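Local coordinates for hypothetical protein Atu2327 (Agrobacterium tumefaciens, PDB 2O8I), which is of unknown function but, as a member of the OHCU decarboxylase family, probably acts in the uric acid degradation pathway, at residues Arg10-Glu16 and Arg157-Leu162; Cys45-Arg49 and Thr147-Glu151. One frame throughout, in Å; residues are numbered along the deposited sequence.

Contact 1 (Arg10-Glu16 and Arg157-Leu162); sequences RFGGVFE and RLASML
Arg157 and Val14 bury the most surface here, followed by Phe11. The Arg157 chain, extended from CG to NE, runs out from helix 139-161 past the turn of Phe11-Val14 and meets Glu16 end-on. Both terminal nitrogens converge on one carboxylate oxygen: NH2 lies 2.7 Å and NH1 2.8 Å from Glu16 OE1, which is approached nearly along its C-O bond. The carboxylate and guanidinium planes stand 66° apart, and OE1 lies somewhat out of the guanidinium plane, so the salt bridge is forked rather than a flat pairing of two oxygens with two nitrogens. Arg157 NH1 adds a weak hydrogen bond to Val14 O at 3.1 Å, tying the guanidinium to the backbone as well.

Beside this polar end the Val14 methyls divide the apolar surface. CG1, anti to the backbone N (chi1 165°), reaches Leu158 CD1 at 3.9 Å, while CG2 touches the CE methyl of selenomethionine Met161 and Leu158 CD2. The Phe11 ring continues the patch, with CD1 3.8 Å from Leu158 CD2 and CE1 against Leu162 CD1; Arg10 CG covers one ring face.

The contact thus seats the end of helix 4-11 and its following turn on the C-terminal end of helix 139-161. Helix 37-50 packs against Leu158 and Leu162 through Val40, and Glu75 of the second subunit forms a salt bridge with Arg157 NE.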
loop_
_atom_site.group_PDB
_atom_site.type_symbol
_atom_site.label_atom_id
_atom_site.label_comp_id
_atom_site.label_asym_id
_atom_site.label_seq_id
_atom_site.Cartn_x
_atom_site.Cartn_y
_atom_site.Cartn_z
ATOM N N ARG A 10 13.857 1.597 -5.645
ATOM C CA ARG A 10 14.236 0.241 -5.390
ATOM C C ARG A 10 13.695 -0.610 -4.274
ATOM O O ARG A 10 12.702 -1.315 -4.473
ATOM C CB ARG A 10 15.527 -0.229 -5.978
ATOM C CG ARG A 10 15.245 -1.282 -6.985
ATOM C CD ARG A 10 15.547 -0.767 -8.275
ATOM N NE ARG A 10 16.714 -1.362 -8.920
ATOM C CZ ARG A 10 16.866 -2.598 -9.470
ATOM N NH1 ARG A 10 15.963 -3.580 -9.371
ATOM N NH2 ARG A 10 18.014 -2.852 -10.120
ATOM N N PHE A 11 14.365 -0.570 -3.123
ATOM C CA PHE A 11 14.119 -1.543 -2.106
ATOM C C PHE A 11 13.735 -0.821 -0.816
ATOM O O PHE A 11 13.482 -1.458 0.203
ATOM C CB PHE A 11 15.338 -2.439 -1.907
ATOM C CG PHE A 11 15.857 -3.091 -3.181
ATOM C CD1 PHE A 11 15.069 -3.977 -3.910
ATOM C CD2 PHE A 11 17.146 -2.831 -3.633
ATOM C CE1 PHE A 11 15.573 -4.591 -5.095
ATOM C CE2 PHE A 11 17.652 -3.422 -4.802
ATOM C CZ PHE A 11 16.865 -4.317 -5.529
ATOM N N GLY A 12 13.669 0.511 -0.858
ATOM C CA GLY A 12 13.190 1.293 0.275
ATOM C C GLY A 12 11.801 0.930 0.805
ATOM O O GLY A 12 11.570 1.056 2.004
ATOM N N GLY A 13 10.888 0.489 -0.088
ATOM C CA GLY A 13 9.526 0.137 0.269
ATOM C C GLY A 13 9.305 -1.325 0.634
ATOM O O GLY A 13 8.186 -1.718 0.961
ATOM N N VAL A 14 10.322 -2.161 0.547
ATOM C CA VAL A 14 10.090 -3.587 0.752
ATOM C C VAL A 14 9.643 -3.816 2.209
ATOM O O VAL A 14 8.812 -4.676 2.508
ATOM C CB VAL A 14 11.369 -4.435 0.371
ATOM C CG1 VAL A 14 11.301 -5.861 0.919
ATOM C CG2 VAL A 14 11.571 -4.435 -1.134
ATOM N N PHE A 15 10.243 -3.069 3.113
ATOM C CA PHE A 15 9.723 -2.899 4.444
ATOM C C PHE A 15 9.025 -1.562 4.324
ATOM O O PHE A 15 9.643 -0.522 4.125
ATOM C CB PHE A 15 10.862 -2.881 5.495
ATOM C CG PHE A 15 11.493 -4.228 5.711
ATOM C CD1 PHE A 15 12.384 -4.753 4.794
ATOM C CD2 PHE A 15 11.157 -4.994 6.782
ATOM C CE1 PHE A 15 12.971 -6.039 4.965
ATOM C CE2 PHE A 15 11.713 -6.267 6.969
ATOM C CZ PHE A 15 12.633 -6.779 6.048
ATOM N N GLU A 16 7.713 -1.618 4.415
ATOM C CA GLU A 16 6.872 -0.509 4.120
ATOM C C GLU A 16 7.273 0.752 4.885
ATOM O O GLU A 16 7.545 0.676 6.063
ATOM C CB GLU A 16 5.436 -0.914 4.425
ATOM C CG GLU A 16 4.471 0.006 3.776
ATOM C CD GLU A 16 4.020 -0.505 2.442
ATOM O OE1 GLU A 16 4.252 -1.673 2.135
ATOM O OE2 GLU A 16 3.395 0.240 1.716
ATOM N N ARG A 157 7.486 -9.857 -1.623
ATOM C CA ARG A 157 7.639 -8.663 -2.465
ATOM C C ARG A 157 8.825 -8.789 -3.403
ATOM O O ARG A 157 8.646 -8.714 -4.636
ATOM C CB ARG A 157 7.708 -7.402 -1.623
ATOM C CG ARG A 157 6.373 -7.176 -0.922
ATOM C CD ARG A 157 6.498 -6.142 0.135
ATOM N NE ARG A 157 5.187 -5.694 0.551
ATOM C CZ ARG A 157 4.968 -4.586 1.247
ATOM N NH1 ARG A 157 5.995 -3.799 1.567
ATOM N NH2 ARG A 157 3.723 -4.262 1.609
ATOM N N LEU A 158 10.002 -9.040 -2.820
ATOM C CA LEU A 158 11.242 -9.267 -3.577
ATOM C C LEU A 158 11.153 -10.365 -4.618
ATOM O O LEU A 158 11.615 -10.165 -5.739
ATOM C CB LEU A 158 12.402 -9.510 -2.645
ATOM C CG LEU A 158 12.829 -8.234 -1.914
ATOM C CD1 LEU A 158 13.621 -8.610 -0.677
ATOM C CD2 LEU A 158 13.626 -7.331 -2.856
ATOM N N ALA A 159 10.510 -11.492 -4.278
ATOM C CA ALA A 159 10.261 -12.548 -5.260
ATOM C C ALA A 159 9.434 -12.119 -6.492
ATOM O O ALA A 159 9.551 -12.730 -7.547
ATOM C CB ALA A 159 9.658 -13.760 -4.602
ATOM N N SER A 160 8.592 -11.092 -6.386
ATOM C CA SER A 160 7.866 -10.630 -7.579
ATOM C C SER A 160 8.722 -9.700 -8.456
ATOM O O SER A 160 8.472 -9.582 -9.657
ATOM C CB SER A 160 6.529 -9.963 -7.229
ATOM O OG SER A 160 6.731 -8.786 -6.446
HETATM N N MSE A 161 9.724 -9.067 -7.853
HETATM C CA MSE A 161 10.552 -8.091 -8.514
HETATM C C MSE A 161 11.866 -8.628 -9.068
HETATM O O MSE A 161 12.517 -7.936 -9.830
HETATM C CB MSE A 161 10.987 -7.062 -7.514
HETATM C CG MSE A 161 10.033 -5.997 -7.155
HETATM SE SE MSE A 161 10.843 -5.239 -5.499
HETATM C CE MSE A 161 9.527 -5.797 -4.170
ATOM N N LEU A 162 12.292 -9.809 -8.634
ATOM C CA LEU A 162 13.673 -10.246 -8.844
ATOM C C LEU A 162 13.703 -11.732 -9.173
ATOM O O LEU A 162 12.795 -12.432 -8.782
ATOM C CB LEU A 162 14.492 -9.963 -7.573
ATOM C CG LEU A 162 14.868 -8.511 -7.247
ATOM C CD1 LEU A 162 15.676 -8.371 -6.007
ATOM C CD2 LEU A 162 15.598 -7.841 -8.377
#

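Contact 2 (Cys45-Arg49 and Thr147-Glu151); sequences CAQFR and TGQVE
Glu151 reaches from helix 139-161 between Cys45, Phe48 and Arg49 of helix 37-50, and the orientation of these four side chains defines the contact. The helix segments run nearly antiparallel, at 160°, with their axes 11.5 Å apart. Glu151 is extended beyond CG, which carries its carboxylate across to Arg49. The arginine grips it side-on, one nitrogen to each oxygen: NE lies 2.9 Å from Glu151 OE2 and NH2 lies 2.7 Å from Glu151 OE1. The latter uses its syn lone pair, and OE2 is also met on its syn side, slightly out of plane. The pairing is twisted, with guanidinium and carboxylate planes 42° apart.

Phe48 CG is anti to the backbone N (chi1 177°), directing the ring toward helix 139-161. Its edge meets the glutamate, with CD2 3.3 Å from Glu151 OE2 and the ring and carboxylate planes steeply inclined. Farther round the ring, CE2 approaches Thr147 O at 3.6 Å, also near the ring plane, and CZ packs against Val150 CG1 at 3.9 Å. Cys45 SG lies alongside the aliphatic part of Glu151, 3.9 Å from CG. Thr147 turns its hydroxyl back to its own helix, bonding to Phe143 O and Ala144 O. Phe48 also makes a cation-pi contact with Arg56 of helix 53-62.

The carboxylate of Glu151, a buried residue, is therefore matched by the solvent-exposed Arg49, an ion pair that probably favours the ionised form of Glu151. The Phe48 edge lies beside one of the paired oxygens, OE2.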
loop_
_atom_site.group_PDB
_atom_site.type_symbol
_atom_site.label_atom_id
_atom_site.label_comp_id
_atom_site.label_asym_id
_atom_site.label_seq_id
_atom_site.Cartn_x
_atom_site.Cartn_y
_atom_site.Cartn_z
ATOM N N CYS A 45 16.735 -8.271 5.632
ATOM C CA CYS A 45 16.438 -8.872 6.936
ATOM C C CYS A 45 17.559 -8.638 7.938
ATOM O O CYS A 45 17.296 -8.347 9.117
ATOM C CB CYS A 45 16.112 -10.355 6.825
ATOM S SG CYS A 45 14.542 -10.577 5.981
ATOM N N ALA A 46 18.804 -8.748 7.479
ATOM C CA ALA A 46 19.936 -8.502 8.345
ATOM C C ALA A 46 19.826 -7.150 9.025
ATOM O O ALA A 46 20.013 -7.062 10.239
ATOM C CB ALA A 46 21.258 -8.631 7.600
ATOM N N GLN A 47 19.512 -6.100 8.279
ATOM C CA GLN A 47 19.338 -4.801 8.913
ATOM C C GLN A 47 18.097 -4.746 9.815
ATOM O O GLN A 47 18.088 -4.027 10.828
ATOM C CB GLN A 47 19.256 -3.684 7.888
ATOM C CG GLN A 47 20.426 -3.547 6.989
ATOM C CD GLN A 47 21.737 -3.410 7.743
ATOM O OE1 GLN A 47 22.721 -4.016 7.359
ATOM N NE2 GLN A 47 21.751 -2.613 8.816
ATOM N N PHE A 48 17.044 -5.461 9.440
ATOM C CA PHE A 48 15.813 -5.423 10.205
ATOM C C PHE A 48 16.066 -6.095 11.539
ATOM O O PHE A 48 15.529 -5.681 12.575
ATOM C CB PHE A 48 14.730 -6.184 9.443
ATOM C CG PHE A 48 13.409 -6.293 10.155
ATOM C CD1 PHE A 48 12.766 -5.174 10.657
ATOM C CD2 PHE A 48 12.779 -7.526 10.270
ATOM C CE1 PHE A 48 11.517 -5.287 11.274
ATOM C CE2 PHE A 48 11.530 -7.652 10.885
ATOM C CZ PHE A 48 10.898 -6.536 11.386
ATOM N N ARG A 49 16.877 -7.146 11.512
ATOM C CA ARG A 49 17.137 -7.891 12.714
ATOM C C ARG A 49 18.022 -7.157 13.695
ATOM O O ARG A 49 17.992 -7.433 14.872
ATOM C CB ARG A 49 17.757 -9.219 12.365
ATOM C CG ARG A 49 16.723 -10.246 12.218
ATOM C CD ARG A 49 17.141 -11.234 11.183
ATOM N NE ARG A 49 16.028 -12.124 10.924
ATOM C CZ ARG A 49 16.147 -13.386 10.549
ATOM N NH1 ARG A 49 17.333 -13.936 10.380
ATOM N NH2 ARG A 49 15.053 -14.094 10.353
ATOM N N THR A 147 6.894 -9.741 13.469
ATOM C CA THR A 147 8.197 -9.497 12.842
ATOM C C THR A 147 8.551 -10.604 11.846
ATOM O O THR A 147 9.165 -10.335 10.809
ATOM C CB THR A 147 9.367 -9.347 13.881
ATOM O OG1 THR A 147 9.441 -10.515 14.700
ATOM C CG2 THR A 147 9.206 -8.108 14.745
ATOM N N GLY A 148 8.170 -11.838 12.172
ATOM C CA GLY A 148 8.372 -12.989 11.290
ATOM C C GLY A 148 7.580 -12.798 10.012
ATOM O O GLY A 148 8.072 -13.072 8.930
ATOM N N GLN A 149 6.349 -12.303 10.145
ATOM C CA GLN A 149 5.467 -12.109 9.020
ATOM C C GLN A 149 5.936 -10.970 8.096
ATOM O O GLN A 149 5.836 -11.076 6.881
ATOM C CB GLN A 149 4.023 -11.867 9.501
ATOM C CG GLN A 149 3.357 -13.138 10.067
ATOM C CD GLN A 149 3.187 -14.261 9.046
ATOM O OE1 GLN A 149 2.485 -14.127 8.028
ATOM N NE2 GLN A 149 3.820 -15.363 9.310
ATOM N N VAL A 150 6.424 -9.888 8.685
ATOM C CA VAL A 150 6.965 -8.762 7.953
ATOM C C VAL A 150 8.135 -9.235 7.054
ATOM O O VAL A 150 8.314 -8.771 5.921
ATOM C CB VAL A 150 7.402 -7.643 8.927
ATOM C CG1 VAL A 150 8.509 -6.834 8.344
ATOM C CG2 VAL A 150 6.246 -6.745 9.222
ATOM N N GLU A 151 8.865 -10.220 7.528
ATOM C CA GLU A 151 9.989 -10.707 6.790
ATOM C C GLU A 151 9.801 -11.622 5.569
ATOM O O GLU A 151 10.323 -11.316 4.493
ATOM C CB GLU A 151 10.969 -11.457 7.725
ATOM C CG GLU A 151 11.764 -10.596 8.689
ATOM C CD GLU A 151 12.851 -11.382 9.482
ATOM O OE1 GLU A 151 12.997 -12.635 9.319
ATOM O OE2 GLU A 151 13.567 -10.733 10.292
#

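How the contacts relate
Contacts 1 and 2 draw on successive parts of helix 139-161, and their centres lie about 13 Å apart. Phe15 joins them: its CE2 packs 3.5 Å from Val150 CG1 and 3.6 Å from Phe48 CG, so the loop after helix 4-11 reaches from contact 1 into the interface of contact 2. Helix 37-50 also spans both, since His41 touches Leu158 and hydrogen-bonds to Glu151 O. Along the chain, contact 2 is nested within the loop closed by contact 1. Their surroundings differ: contact 1 adjoins the second subunit, whereas the segments of contact 2 meet no other chain of the assembly.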